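Local coordinates for protein glycerophosphodiester phosphodiesterase (PDB 1O1Z) that belongs to the glycerophosphodiester phosphodiesterase family, has a TIM-barrel fold and binds a sodium ion in the crystal, at residues 54-59 and 116-121; 180-185 and 199-204. All blocks are in the same frame, centred on the assembly; numbering follows the deposited sequence.

Contact 1: 54-59 and 116-121; sequences GKVVVS and ADAVLE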
loop_
_atom_site.group_PDB
_atom_site.type_symbol
_atom_site.label_atom_id
_atom_site.label_comp_id
_atom_site.label_asym_id
_atom_site.label_seq_id
_atom_site.Cartn_x
_atom_site.Cartn_y
_atom_site.Cartn_z
ATOM N N GLY A 54 4.248 -21.455 1.375
ATOM C CA GLY A 54 2.911 -20.908 1.391
ATOM C C GLY A 54 2.668 -19.872 2.468
ATOM O O GLY A 54 1.520 -19.611 2.866
ATOM N N LYS A 55 3.759 -19.268 2.944
ATOM C CA LYS A 55 3.672 -18.244 3.969
ATOM C C LYS A 55 3.719 -16.868 3.324
ATOM O O LYS A 55 4.306 -16.702 2.250
ATOM C CB LYS A 55 4.824 -18.391 4.962
ATOM C CG LYS A 55 4.980 -19.810 5.572
ATOM C CD LYS A 55 3.724 -20.320 6.213
ATOM C CE LYS A 55 3.999 -21.588 7.020
ATOM N NZ LYS A 55 2.731 -22.238 7.461
ATOM N N VAL A 56 3.100 -15.895 3.984
ATOM C CA VAL A 56 2.983 -14.538 3.454
ATOM C C VAL A 56 4.231 -13.771 3.829
ATOM O O VAL A 56 4.467 -13.500 5.025
ATOM C CB VAL A 56 1.745 -13.819 3.943
ATOM C CG1 VAL A 56 1.670 -12.433 3.301
ATOM C CG2 VAL A 56 0.498 -14.600 3.607
ATOM N N VAL A 57 5.024 -13.452 2.813
ATOM C CA VAL A 57 6.295 -12.732 2.940
ATOM C C VAL A 57 6.148 -11.315 2.392
ATOM O O VAL A 57 5.369 -11.071 1.489
ATOM C CB VAL A 57 7.401 -13.499 2.150
ATOM C CG1 VAL A 57 8.673 -12.665 1.941
ATOM C CG2 VAL A 57 7.700 -14.800 2.896
ATOM N N VAL A 58 6.926 -10.390 2.936
ATOM C CA VAL A 58 6.880 -8.982 2.529
ATOM C C VAL A 58 8.013 -8.738 1.514
ATOM O O VAL A 58 9.195 -8.742 1.856
ATOM C CB VAL A 58 6.981 -8.048 3.721
ATOM C CG1 VAL A 58 6.935 -6.580 3.262
ATOM C CG2 VAL A 58 5.874 -8.326 4.724
ATOM N N SER A 59 7.658 -8.566 0.239
ATOM C CA SER A 59 8.624 -8.287 -0.812
ATOM C C SER A 59 7.897 -7.662 -1.990
ATOM O O SER A 59 6.961 -8.255 -2.513
ATOM C CB SER A 59 9.295 -9.576 -1.287
ATOM O OG SER A 59 10.260 -9.294 -2.317
ATOM N N ALA A 116 -3.862 -14.243 -1.621
ATOM C CA ALA A 116 -5.029 -13.582 -1.034
ATOM C C ALA A 116 -5.670 -14.380 0.097
ATOM O O ALA A 116 -5.953 -13.806 1.154
ATOM C CB ALA A 116 -6.054 -13.280 -2.102
ATOM N N ASP A 117 -5.877 -15.682 -0.075
ATOM C CA ASP A 117 -6.552 -16.448 0.985
ATOM C C ASP A 117 -5.719 -16.450 2.272
ATOM O O ASP A 117 -6.266 -16.272 3.369
ATOM C CB ASP A 117 -6.834 -17.867 0.539
ATOM C CG ASP A 117 -8.003 -17.956 -0.449
ATOM O OD1 ASP A 117 -8.840 -17.029 -0.523
ATOM O OD2 ASP A 117 -8.169 -18.935 -1.175
ATOM N N ALA A 118 -4.402 -16.651 2.155
ATOM C CA ALA A 118 -3.525 -16.631 3.318
ATOM C C ALA A 118 -3.482 -15.269 4.009
ATOM O O ALA A 118 -3.438 -15.183 5.230
ATOM C CB ALA A 118 -2.127 -17.065 2.930
ATOM N N VAL A 119 -3.498 -14.207 3.227
ATOM C CA VAL A 119 -3.514 -12.858 3.767
ATOM C C VAL A 119 -4.819 -12.627 4.535
ATOM O O VAL A 119 -4.792 -12.082 5.626
ATOM C CB VAL A 119 -3.356 -11.804 2.659
ATOM C CG1 VAL A 119 -3.682 -10.407 3.168
ATOM C CG2 VAL A 119 -1.940 -11.866 2.093
ATOM N N LEU A 120 -5.942 -13.023 3.961
ATOM C CA LEU A 120 -7.235 -12.828 4.622
ATOM C C LEU A 120 -7.304 -13.599 5.934
ATOM O O LEU A 120 -7.824 -13.094 6.916
ATOM C CB LEU A 120 -8.382 -13.168 3.689
ATOM C CG LEU A 120 -8.557 -12.093 2.608
ATOM C CD1 LEU A 120 -9.415 -12.593 1.456
ATOM C CD2 LEU A 120 -9.163 -10.799 3.257
ATOM N N GLU A 121 -6.756 -14.810 5.963
ATOM C CA GLU A 121 -6.804 -15.602 7.173
ATOM C C GLU A 121 -6.006 -14.950 8.292
ATOM O O GLU A 121 -6.506 -14.818 9.432
ATOM C CB GLU A 121 -6.326 -17.032 6.879
ATOM C CG GLU A 121 -6.503 -17.989 8.044
ATOM C CD GLU A 121 -7.949 -18.103 8.516
ATOM O OE1 GLU A 121 -8.890 -18.043 7.676
ATOM O OE2 GLU A 121 -8.156 -18.253 9.745
#

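Contact 2: 180-185 and 199-204; sequences QAFELE and IVIFVW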
loop_
_atom_site.group_PDB
_atom_site.type_symbol
_atom_site.label_atom_id
_atom_site.label_comp_id
_atom_site.label_asym_id
_atom_site.label_seq_id
_atom_site.Cartn_x
_atom_site.Cartn_y
_atom_site.Cartn_z
ATOM N N GLN A 180 0.137 12.112 -10.514
ATOM C CA GLN A 180 0.055 12.681 -11.842
ATOM C C GLN A 180 -1.384 12.761 -12.361
ATOM O O GLN A 180 -1.663 13.532 -13.289
ATOM C CB GLN A 180 0.929 11.887 -12.811
ATOM C CG GLN A 180 2.437 11.955 -12.485
ATOM C CD GLN A 180 2.944 10.823 -11.614
ATOM O OE1 GLN A 180 2.175 10.138 -10.933
ATOM N NE2 GLN A 180 4.266 10.616 -11.634
ATOM N N ALA A 181 -2.291 11.995 -11.752
ATOM C CA ALA A 181 -3.714 12.069 -12.108
ATOM C C ALA A 181 -4.282 13.472 -11.934
ATOM O O ALA A 181 -5.162 13.884 -12.675
ATOM C CB ALA A 181 -4.539 11.079 -11.302
ATOM N N PHE A 182 -3.739 14.238 -10.986
ATOM C CA PHE A 182 -4.231 15.575 -10.681
ATOM C C PHE A 182 -3.858 16.670 -11.690
ATOM O O PHE A 182 -4.277 17.814 -11.544
ATOM C CB PHE A 182 -3.816 15.953 -9.251
ATOM C CG PHE A 182 -4.496 15.140 -8.223
ATOM C CD1 PHE A 182 -5.735 15.523 -7.721
ATOM C CD2 PHE A 182 -3.936 13.955 -7.794
ATOM C CE1 PHE A 182 -6.382 14.735 -6.781
ATOM C CE2 PHE A 182 -4.577 13.169 -6.862
ATOM C CZ PHE A 182 -5.799 13.554 -6.360
ATOM N N GLU A 183 -3.110 16.297 -12.723
ATOM C CA GLU A 183 -2.762 17.189 -13.824
ATOM C C GLU A 183 -3.926 17.447 -14.793
ATOM O O GLU A 183 -3.886 18.411 -15.545
ATOM C CB GLU A 183 -1.564 16.614 -14.599
ATOM C CG GLU A 183 -0.291 16.491 -13.763
ATOM C CD GLU A 183 0.815 15.695 -14.458
ATOM O OE1 GLU A 183 0.636 15.284 -15.627
ATOM O OE2 GLU A 183 1.871 15.467 -13.828
ATOM N N LEU A 184 -4.945 16.588 -14.766
ATOM C CA LEU A 184 -6.098 16.702 -15.679
ATOM C C LEU A 184 -7.324 17.158 -14.902
ATOM O O LEU A 184 -7.714 16.522 -13.928
ATOM C CB LEU A 184 -6.392 15.352 -16.336
ATOM C CG LEU A 184 -5.362 14.866 -17.365
ATOM C CD1 LEU A 184 -5.708 13.446 -17.855
ATOM C CD2 LEU A 184 -5.250 15.821 -18.528
ATOM N N GLU A 185 -7.935 18.251 -15.349
ATOM C CA GLU A 185 -9.072 18.825 -14.639
ATOM C C GLU A 185 -10.259 17.865 -14.566
ATOM O O GLU A 185 -10.948 17.824 -13.551
ATOM C CB GLU A 185 -9.480 20.186 -15.221
ATOM C CG GLU A 185 -8.483 21.315 -14.947
ATOM C CD GLU A 185 -9.134 22.691 -14.922
ATOM O OE1 GLU A 185 -9.410 23.251 -16.002
ATOM O OE2 GLU A 185 -9.363 23.223 -13.813
ATOM N N ILE A 199 -15.681 8.019 -0.390
ATOM C CA ILE A 199 -14.489 7.238 -0.791
ATOM C C ILE A 199 -13.229 8.009 -0.419
ATOM O O ILE A 199 -13.169 9.244 -0.577
ATOM C CB ILE A 199 -14.524 6.896 -2.266
ATOM C CG1 ILE A 199 -15.728 5.984 -2.547
ATOM C CG2 ILE A 199 -13.222 6.192 -2.689
ATOM C CD1 ILE A 199 -16.152 5.986 -3.928
ATOM N N VAL A 200 -12.256 7.305 0.149
ATOM C CA VAL A 200 -11.014 7.880 0.648
ATOM C C VAL A 200 -9.992 7.890 -0.478
ATOM O O VAL A 200 -9.816 6.887 -1.139
ATOM C CB VAL A 200 -10.477 7.061 1.870
ATOM C CG1 VAL A 200 -9.118 7.498 2.314
ATOM C CG2 VAL A 200 -11.468 7.183 3.028
ATOM N N ILE A 201 -9.370 9.035 -0.730
ATOM C CA ILE A 201 -8.420 9.157 -1.827
ATOM C C ILE A 201 -6.996 9.205 -1.291
ATOM O O ILE A 201 -6.662 10.101 -0.529
ATOM C CB ILE A 201 -8.698 10.472 -2.619
ATOM C CG1 ILE A 201 -10.181 10.579 -3.063
ATOM C CG2 ILE A 201 -7.703 10.594 -3.764
ATOM C CD1 ILE A 201 -10.673 9.465 -3.939
ATOM N N PHE A 202 -6.173 8.240 -1.689
ATOM C CA PHE A 202 -4.748 8.213 -1.371
ATOM C C PHE A 202 -3.991 8.486 -2.662
ATOM O O PHE A 202 -4.400 8.053 -3.754
ATOM C CB PHE A 202 -4.288 6.844 -0.854
ATOM C CG PHE A 202 -4.654 6.552 0.567
ATOM C CD1 PHE A 202 -5.875 6.003 0.878
ATOM C CD2 PHE A 202 -3.729 6.784 1.604
ATOM C CE1 PHE A 202 -6.225 5.730 2.194
ATOM C CE2 PHE A 202 -4.093 6.514 2.924
ATOM C CZ PHE A 202 -5.336 5.970 3.201
ATOM N N VAL A 203 -2.891 9.214 -2.550
ATOM C CA VAL A 203 -1.981 9.390 -3.677
ATOM C C VAL A 203 -0.643 8.730 -3.428
ATOM O O VAL A 203 -0.199 8.660 -2.310
ATOM C CB VAL A 203 -1.814 10.864 -4.075
ATOM C CG1 VAL A 203 -3.146 11.423 -4.486
ATOM C CG2 VAL A 203 -1.192 11.682 -2.975
ATOM N N TRP A 204 -0.015 8.225 -4.489
ATOM C CA TRP A 204 1.285 7.562 -4.397
ATOM C C TRP A 204 2.124 7.825 -5.639
ATOM O O TRP A 204 1.596 8.240 -6.664
ATOM C CB TRP A 204 1.092 6.049 -4.270
ATOM C CG TRP A 204 0.348 5.446 -5.463
ATOM C CD1 TRP A 204 -0.994 5.371 -5.612
ATOM C CD2 TRP A 204 0.913 4.904 -6.677
ATOM N NE1 TRP A 204 -1.312 4.806 -6.824
ATOM C CE2 TRP A 204 -0.164 4.495 -7.495
ATOM C CE3 TRP A 204 2.213 4.706 -7.144
ATOM C CZ2 TRP A 204 0.014 3.914 -8.752
ATOM C CZ3 TRP A 204 2.394 4.128 -8.398
ATOM C CH2 TRP A 204 1.295 3.740 -9.187
HETATM O O HOH W 1 2.682 7.932 -9.377
#

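Contact 1: 54-59 and 116-121
Val56, at the start of strand 56-58, and Val119, on helix 116-123, bring the two backbones closest, with 6.7 Å between Val56 CA and Val119 CA. The meeting is small and apolar. Val56 points its side chain at the helix and uses both methyls. Val56 CG2 lies 3.7 Å from Ala118 CB. The other methyl meets one branch of Val119, with Val56 CG1 and Val119 CG2 3.8 Å apart. The same Val119 branch also lies near the first methyl, with Val119 CG2 4.0 Å from Val56 CG2. The two valine side chains cross at about a right angle. With CG1 of Val56 anti to the backbone N (chi1 -178°), CG2 lies beside that N and faces Ala118, and Val119 CG2 reaches both methyls. Val119 uses the branch beside its own backbone N. At the margin Gly54 O comes within 4.4 Å of Ala118 CB, a loose van der Waals approach. The two valines are buried and Ala118 is partly exposed, so one flank of the contact is nearer solvent.

Strand 56-58 runs antiparallel to strand 43-50, and Val48 of that strand touches both Val56 and Val119. Leu93, at the start of helix 93-99, touches the Val56 side chain and shares a backbone hydrogen bond with it. One turn on in helix 116-123, Ser123 OG hydrogen-bonds to Val119 O; Ser123 belongs to the sodium site. The contact thus joins a hairpin strand to a helix flanking the barrel sheet.

Contact 2: 180-185 and 199-204
Phe182 reaches from the 3-10 segment 180-183 to strand 200-204 and lays the far end of its ring against Val203 and Ile201. CG of Phe182 is anti to the carbonyl carbon (chi1 -68°), which carries the ring out from the 3-10 segment to the strand, where the side chain crosses that of Val203 at about a right angle. Val203 CG1 approaches the ring obliquely. Val203 CG1 comes 3.3 Å from Phe182 CE2, but Val203 is modelled in two conformers, so this short approach is doubtful. Ile201 CG2 lies at the ring edge, near its plane, at 4.4 Å from Phe182 CZ, a looser contact.

A polar link runs beside the apolar one. One water donates to Gln180 OE1 at 2.7 Å and to the backbone Trp204 O at 2.9 Å, bridging this segment and the strand end. This water also sits over one face of the Trp204 indole, toward its rim.

Val177 of strand 174-178, Leu191 of helix 185-196 and Ile215 of helix 209-215 also touch Phe182. The 3-10 segment lies in the connection from strand 174-178 through helix 185-196 to the adjacent parallel strand 200-204. This is a beta-alpha-beta crossover, the repeating element of a TIM barrel.

Both contacts reach the same curled sheet, on opposite sides of the chain's centre, with their own centres 29 Å apart and their nearest atoms about 14 Å apart. Contact 1 closes along the chain before contact 2 opens. It joins an antiparallel strand beside the parallel barrel strands to a helix, across 56 residues. Contact 2 is local, within a single crossover, and involves a barrel strand itself. Contact 1 is partly buried and its side-chain packing is aliphatic. Contact 2 is buried overall, with Ile201 and Val203 buried and Phe182 partly exposed; it relies on an aromatic ring and adds a water bridge. The sodium ion is about 9 Å from the side chain of Val119 in contact 1.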